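Thiosulfate sulfurtransferase (Pseudomonas aeruginosa, PDB 1YT8) probably acts as a thiosulfate–cyanide sulfurtransferase, a rhodanese with repeated rhodanese-like domains that would pass sulfur from thiosulfate to cyanide. Local coordinates at residues A25-R30 and A44-S49; V175-E180 and G332-M337. All blocks are in the same frame, centred on the assembly; numbering follows the deposited sequence.

Contact 1. Residues A25-R30 and A44-S49; sequences ALLDVR and ANLPLS
Leu-27 and Ala-44 pack side by side on one face of a parallel beta sheet. Leu-27 CD2 lies 4.0 Å from Ala-44 CB. The other branch tip of the leucine, CD1, is 4.4 Å from Leu-46 CD2, so the two methyls of Leu-27 reach different neighbours on 44-49. A chi1 of -52° puts Leu-27 CG beside the backbone N and lets CD2 reach Ala-44 CB. Val-29 and Leu-48 meet further on, and helix 75-85 packs on both through Leu-75 and Ala-79.

The backbones hold the two strands in parallel register, with Leu-27 beside Ala-44 and Asp-28 beside Asn-45. Ala-44 N donates to Leu-26 O at 2.8 Å. Asp-28 N returns a bond of 2.9 Å to Ala-44 O. Leu-46 N then donates to Asp-28 O (3.0 Å). Beyond the two bridges one more backbone bond ties the loops: Leu-48 N to Val-29 O, 2.9 Å. A water also donates to Val-29 O and accepts from Ser-49 N.

The polar edge belongs to Asp-28 and Arg-30. Arg-30 grips the carboxylate side-on. NE meets OD1 of Asp-28 at 3.0 Å, and NH2 meets Asp-28 OD2 at 2.7 Å. Both oxygens use their syn lone pairs and lie close to the guanidinium plane. Asp-28 OD1 also takes Arg-30 N, which makes an Asx turn. Arg-30 NH2 has a further partner in Ala-38 O.

This is the beta-alpha-beta unit 25-28, 32-35, 44-45 of a rhodanese-like domain, with 44-45 as one of the two edge strands of the sheet within this chain. The buried charges of Asp-28 and Arg-30 probably offset each other, and their paired bonds fix the turn that leaves strand 25-28.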
loop_
_atom_site.group_PDB
_atom_site.type_symbol
_atom_site.label_atom_id
_atom_site.label_comp_id
_atom_site.label_asym_id
_atom_site.label_seq_id
_atom_site.Cartn_x
_atom_site.Cartn_y
_atom_site.Cartn_z
ATOM N N ALA A 25 -5.961 -11.777 11.010
ATOM C CA ALA A 25 -6.235 -10.821 9.953
ATOM C C ALA A 25 -7.516 -10.098 10.350
ATOM O O ALA A 25 -8.589 -10.698 10.373
ATOM C CB ALA A 25 -6.414 -11.538 8.613
ATOM N N LEU A 26 -7.383 -8.822 10.702
ATOM C CA LEU A 26 -8.521 -7.988 11.091
ATOM C C LEU A 26 -8.808 -7.131 9.865
ATOM O O LEU A 26 -8.079 -6.179 9.582
ATOM C CB LEU A 26 -8.144 -7.101 12.279
ATOM C CG LEU A 26 -9.192 -6.111 12.788
ATOM C CD1 LEU A 26 -10.448 -6.861 13.209
ATOM C CD2 LEU A 26 -8.622 -5.326 13.958
ATOM N N LEU A 27 -9.870 -7.470 9.143
ATOM C CA LEU A 27 -10.195 -6.766 7.910
ATOM C C LEU A 27 -11.394 -5.828 7.946
ATOM O O LEU A 27 -12.507 -6.235 8.280
ATOM C CB LEU A 27 -10.409 -7.790 6.791
ATOM C CG LEU A 27 -9.311 -8.831 6.560
ATOM C CD1 LEU A 27 -9.753 -9.813 5.476
ATOM C CD2 LEU A 27 -8.017 -8.134 6.161
ATOM N N ASP A 28 -11.152 -4.571 7.587
ATOM C CA ASP A 28 -12.201 -3.562 7.513
ATOM C C ASP A 28 -12.671 -3.693 6.063
ATOM O O ASP A 28 -11.916 -3.389 5.137
ATOM C CB ASP A 28 -11.612 -2.169 7.744
ATOM C CG ASP A 28 -12.679 -1.087 7.867
ATOM O OD1 ASP A 28 -13.704 -1.160 7.152
ATOM O OD2 ASP A 28 -12.486 -0.154 8.674
ATOM N N VAL A 29 -13.901 -4.151 5.858
ATOM C CA VAL A 29 -14.398 -4.336 4.499
ATOM C C VAL A 29 -15.126 -3.146 3.874
ATOM O O VAL A 29 -15.667 -3.257 2.774
ATOM C CB VAL A 29 -15.299 -5.592 4.405
ATOM C CG1 VAL A 29 -14.474 -6.834 4.716
ATOM C CG2 VAL A 29 -16.479 -5.473 5.370
ATOM N N ARG A 30 -15.145 -2.013 4.566
ATOM C CA ARG A 30 -15.775 -0.812 4.024
ATOM C C ARG A 30 -14.842 -0.252 2.950
ATOM O O ARG A 30 -13.722 -0.741 2.780
ATOM C CB ARG A 30 -15.952 0.243 5.118
ATOM C CG ARG A 30 -16.900 -0.139 6.241
ATOM C CD ARG A 30 -16.894 0.930 7.326
ATOM N NE ARG A 30 -15.632 0.963 8.063
ATOM C CZ ARG A 30 -15.277 1.940 8.893
ATOM N NH1 ARG A 30 -16.087 2.975 9.091
ATOM N NH2 ARG A 30 -14.113 1.882 9.526
ATOM N N ALA A 44 -6.541 -4.070 8.636
ATOM C CA ALA A 44 -6.128 -3.893 7.255
ATOM C C ALA A 44 -7.391 -3.622 6.456
ATOM O O ALA A 44 -8.431 -4.224 6.717
ATOM C CB ALA A 44 -5.440 -5.156 6.741
ATOM N N ASN A 45 -7.311 -2.716 5.488
ATOM C CA ASN A 45 -8.483 -2.402 4.687
ATOM C C ASN A 45 -8.546 -3.238 3.415
ATOM O O ASN A 45 -7.668 -3.155 2.562
ATOM C CB ASN A 45 -8.499 -0.910 4.337
ATOM C CG ASN A 45 -9.740 -0.499 3.557
ATOM O OD1 ASN A 45 -10.851 -0.955 3.838
ATOM N ND2 ASN A 45 -9.560 0.389 2.590
ATOM N N LEU A 46 -9.577 -4.067 3.312
ATOM C CA LEU A 46 -9.787 -4.872 2.117
ATOM C C LEU A 46 -11.268 -4.746 1.795
ATOM O O LEU A 46 -12.087 -5.563 2.214
ATOM C CB LEU A 46 -9.398 -6.340 2.336
ATOM C CG LEU A 46 -9.654 -7.244 1.117
ATOM C CD1 LEU A 46 -9.178 -6.559 -0.157
ATOM C CD2 LEU A 46 -8.954 -8.589 1.305
ATOM N N PRO A 47 -11.629 -3.687 1.062
ATOM C CA PRO A 47 -13.013 -3.415 0.667
ATOM C C PRO A 47 -13.714 -4.627 0.070
ATOM O O PRO A 47 -13.157 -5.323 -0.782
ATOM C CB PRO A 47 -12.860 -2.287 -0.347
ATOM C CG PRO A 47 -11.645 -1.545 0.164
ATOM C CD PRO A 47 -10.713 -2.688 0.480
ATOM N N LEU A 48 -14.936 -4.878 0.528
ATOM C CA LEU A 48 -15.725 -5.987 0.015
ATOM C C LEU A 48 -15.689 -5.929 -1.512
ATOM O O LEU A 48 -15.630 -6.957 -2.182
ATOM C CB LEU A 48 -17.175 -5.874 0.498
ATOM C CG LEU A 48 -18.157 -6.932 -0.019
ATOM C CD1 LEU A 48 -17.841 -8.288 0.598
ATOM C CD2 LEU A 48 -19.578 -6.509 0.329
ATOM N N SER A 49 -15.705 -4.714 -2.050
ATOM C CA SER A 49 -15.682 -4.505 -3.500
ATOM C C SER A 49 -14.565 -5.230 -4.250
ATOM O O SER A 49 -14.753 -5.629 -5.405
ATOM C CB SER A 49 -15.611 -3.009 -3.815
ATOM O OG SER A 49 -16.811 -2.357 -3.449
HETATM O O HOH W 1 -16.476 -2.327 0.062
#

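Contact 2. Residues V175-E180 and G332-M337; sequences VLRVAE and GVRANM
Val-333 sits against Val-175 and Leu-176 where two helices of different rhodanese-like domains meet. It occupies the N-cap position of helix 334-344, and the partners lie on helix 174-181. Val-333 CG1 is anti to the backbone N (chi1 175°). That methyl faces Val-175 CG1 at 3.7 Å, while CG2 approaches Leu-176 CD1 at 3.9 Å.

Val-175 uses its second methyl on the next turn. CG2 touches Met-337 CG at 3.8 Å, and the two side chains cross at about a right angle. Met-337 is selenomethionine. Its chain folds at chi2 and chi3, which brings SE and CE near the same methyl. Leu-206 of helix 197-208 packs on Val-175, and Ser-205 touches Met-337.

Leu-176 also reaches the arginines. Its CD2 lies over one face of the Arg-334 guanidinium, 3.8 Å from Arg-334 NE, and over one face of the Arg-177 guanidinium as well. The two guanidinium planes stand 84° apart. Asp-331 salt-bridges Arg-334 NE. With the Glu-173 carboxylate salt-bridged to both arginines, OE1 to Arg-177 NE and OE2 to Arg-334 NH1, Arg-177 NH2 comes within 3.6 Å of Arg-334 NH1.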
loop_
_atom_site.group_PDB
_atom_site.type_symbol
_atom_site.label_atom_id
_atom_site.label_comp_id
_atom_site.label_asym_id
_atom_site.label_seq_id
_atom_site.Cartn_x
_atom_site.Cartn_y
_atom_site.Cartn_z
ATOM N N VAL A 175 20.708 3.764 1.610
ATOM C CA VAL A 175 22.002 3.272 2.073
ATOM C C VAL A 175 22.840 2.714 0.923
ATOM O O VAL A 175 24.069 2.808 0.932
ATOM C CB VAL A 175 21.810 2.191 3.162
ATOM C CG1 VAL A 175 23.154 1.614 3.589
ATOM C CG2 VAL A 175 21.104 2.809 4.363
ATOM N N LEU A 176 22.172 2.155 -0.080
ATOM C CA LEU A 176 22.865 1.580 -1.230
ATOM C C LEU A 176 23.440 2.602 -2.218
ATOM O O LEU A 176 24.524 2.395 -2.762
ATOM C CB LEU A 176 21.924 0.645 -1.995
ATOM C CG LEU A 176 22.461 -0.046 -3.260
ATOM C CD1 LEU A 176 23.536 -1.059 -2.887
ATOM C CD2 LEU A 176 21.319 -0.752 -3.983
ATOM N N ARG A 177 22.723 3.700 -2.443
ATOM C CA ARG A 177 23.155 4.700 -3.423
ATOM C C ARG A 177 23.850 5.959 -2.913
ATOM O O ARG A 177 24.489 6.659 -3.699
ATOM C CB ARG A 177 21.949 5.153 -4.248
ATOM C CG ARG A 177 20.985 4.044 -4.634
ATOM C CD ARG A 177 21.483 3.225 -5.802
ATOM N NE ARG A 177 20.576 2.114 -6.075
ATOM C CZ ARG A 177 20.720 1.256 -7.080
ATOM N NH1 ARG A 177 21.738 1.382 -7.921
ATOM N NH2 ARG A 177 19.855 0.261 -7.232
ATOM N N VAL A 178 23.735 6.251 -1.621
ATOM C CA VAL A 178 24.298 7.485 -1.071
ATOM C C VAL A 178 25.776 7.783 -1.323
ATOM O O VAL A 178 26.144 8.941 -1.536
ATOM C CB VAL A 178 24.018 7.602 0.457
ATOM C CG1 VAL A 178 24.838 6.588 1.231
ATOM C CG2 VAL A 178 24.317 9.024 0.932
ATOM N N ALA A 179 26.623 6.761 -1.312
ATOM C CA ALA A 179 28.051 6.985 -1.534
ATOM C C ALA A 179 28.351 7.540 -2.931
ATOM O O ALA A 179 29.343 8.241 -3.124
ATOM C CB ALA A 179 28.827 5.691 -1.306
ATOM N N GLU A 180 27.490 7.227 -3.896
ATOM C CA GLU A 180 27.665 7.690 -5.274
ATOM C C GLU A 180 27.051 9.077 -5.478
ATOM O O GLU A 180 27.448 9.812 -6.380
ATOM C CB GLU A 180 27.006 6.709 -6.252
ATOM C CG GLU A 180 27.471 5.259 -6.144
ATOM C CD GLU A 180 28.570 4.894 -7.133
ATOM O OE1 GLU A 180 28.478 5.297 -8.313
ATOM O OE2 GLU A 180 29.517 4.181 -6.735
ATOM N N GLY A 332 22.695 -7.029 -1.068
ATOM C CA GLY A 332 23.131 -7.141 0.314
ATOM C C GLY A 332 22.880 -5.911 1.173
ATOM O O GLY A 332 23.378 -5.828 2.294
ATOM N N VAL A 333 22.107 -4.956 0.663
ATOM C CA VAL A 333 21.808 -3.740 1.416
ATOM C C VAL A 333 20.311 -3.503 1.615
ATOM O O VAL A 333 19.839 -3.368 2.741
ATOM C CB VAL A 333 22.383 -2.482 0.715
ATOM C CG1 VAL A 333 21.954 -1.220 1.469
ATOM C CG2 VAL A 333 23.904 -2.558 0.654
ATOM N N ARG A 334 19.575 -3.449 0.513
ATOM C CA ARG A 334 18.141 -3.171 0.544
ATOM C C ARG A 334 17.290 -4.072 1.427
ATOM O O ARG A 334 16.492 -3.580 2.228
ATOM C CB ARG A 334 17.604 -3.151 -0.886
ATOM C CG ARG A 334 18.186 -1.998 -1.693
ATOM C CD ARG A 334 17.677 -1.966 -3.117
ATOM N NE ARG A 334 18.258 -3.033 -3.925
ATOM C CZ ARG A 334 18.154 -3.105 -5.247
ATOM N NH1 ARG A 334 17.490 -2.171 -5.915
ATOM N NH2 ARG A 334 18.727 -4.106 -5.902
ATOM N N ALA A 335 17.452 -5.382 1.285
ATOM C CA ALA A 335 16.689 -6.317 2.099
ATOM C C ALA A 335 17.089 -6.186 3.573
ATOM O O ALA A 335 16.230 -6.164 4.450
ATOM C CB ALA A 335 16.914 -7.748 1.607
ATOM N N ASN A 336 18.388 -6.085 3.848
ATOM C CA ASN A 336 18.848 -5.948 5.227
ATOM C C ASN A 336 18.282 -4.702 5.903
ATOM O O ASN A 336 17.816 -4.772 7.042
ATOM C CB ASN A 336 20.385 -5.895 5.309
ATOM C CG ASN A 336 21.029 -7.270 5.209
ATOM O OD1 ASN A 336 20.555 -8.241 5.804
ATOM N ND2 ASN A 336 22.133 -7.351 4.470
HETATM N N MSE A 337 18.331 -3.565 5.213
HETATM C CA MSE A 337 17.819 -2.323 5.785
HETATM C C MSE A 337 16.307 -2.378 5.992
HETATM O O MSE A 337 15.809 -2.018 7.057
HETATM C CB MSE A 337 18.176 -1.119 4.906
HETATM C CG MSE A 337 19.648 -0.704 4.929
HETATM SE SE MSE A 337 20.467 -0.520 6.689
HETATM C CE MSE A 337 19.326 0.865 7.448
#

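In the fold
Contact 1 and contact 2 are separate sites in one chain. Their centres are about 34 Å apart, their nearest atoms about 21 Å, on opposite sides of the chain's centre. Contact 1 is internal to one rhodanese-like domain; contact 2 joins two such domains. Contact 2 is linked to the sulfite site through helix 197-208. Thr-197 and Arg-198 at its start help form that pocket with Cys-193, and Ser-205 and Leu-206 pack on contact 2. Gln-312 completes the pocket from the same rhodanese-like domain as residues 332-337. No residue lining the sulfite pocket belongs to contact 1, but a glycerol, probably from the crystallisation liquor, sits about 3 Å from the side chain of Pro-47.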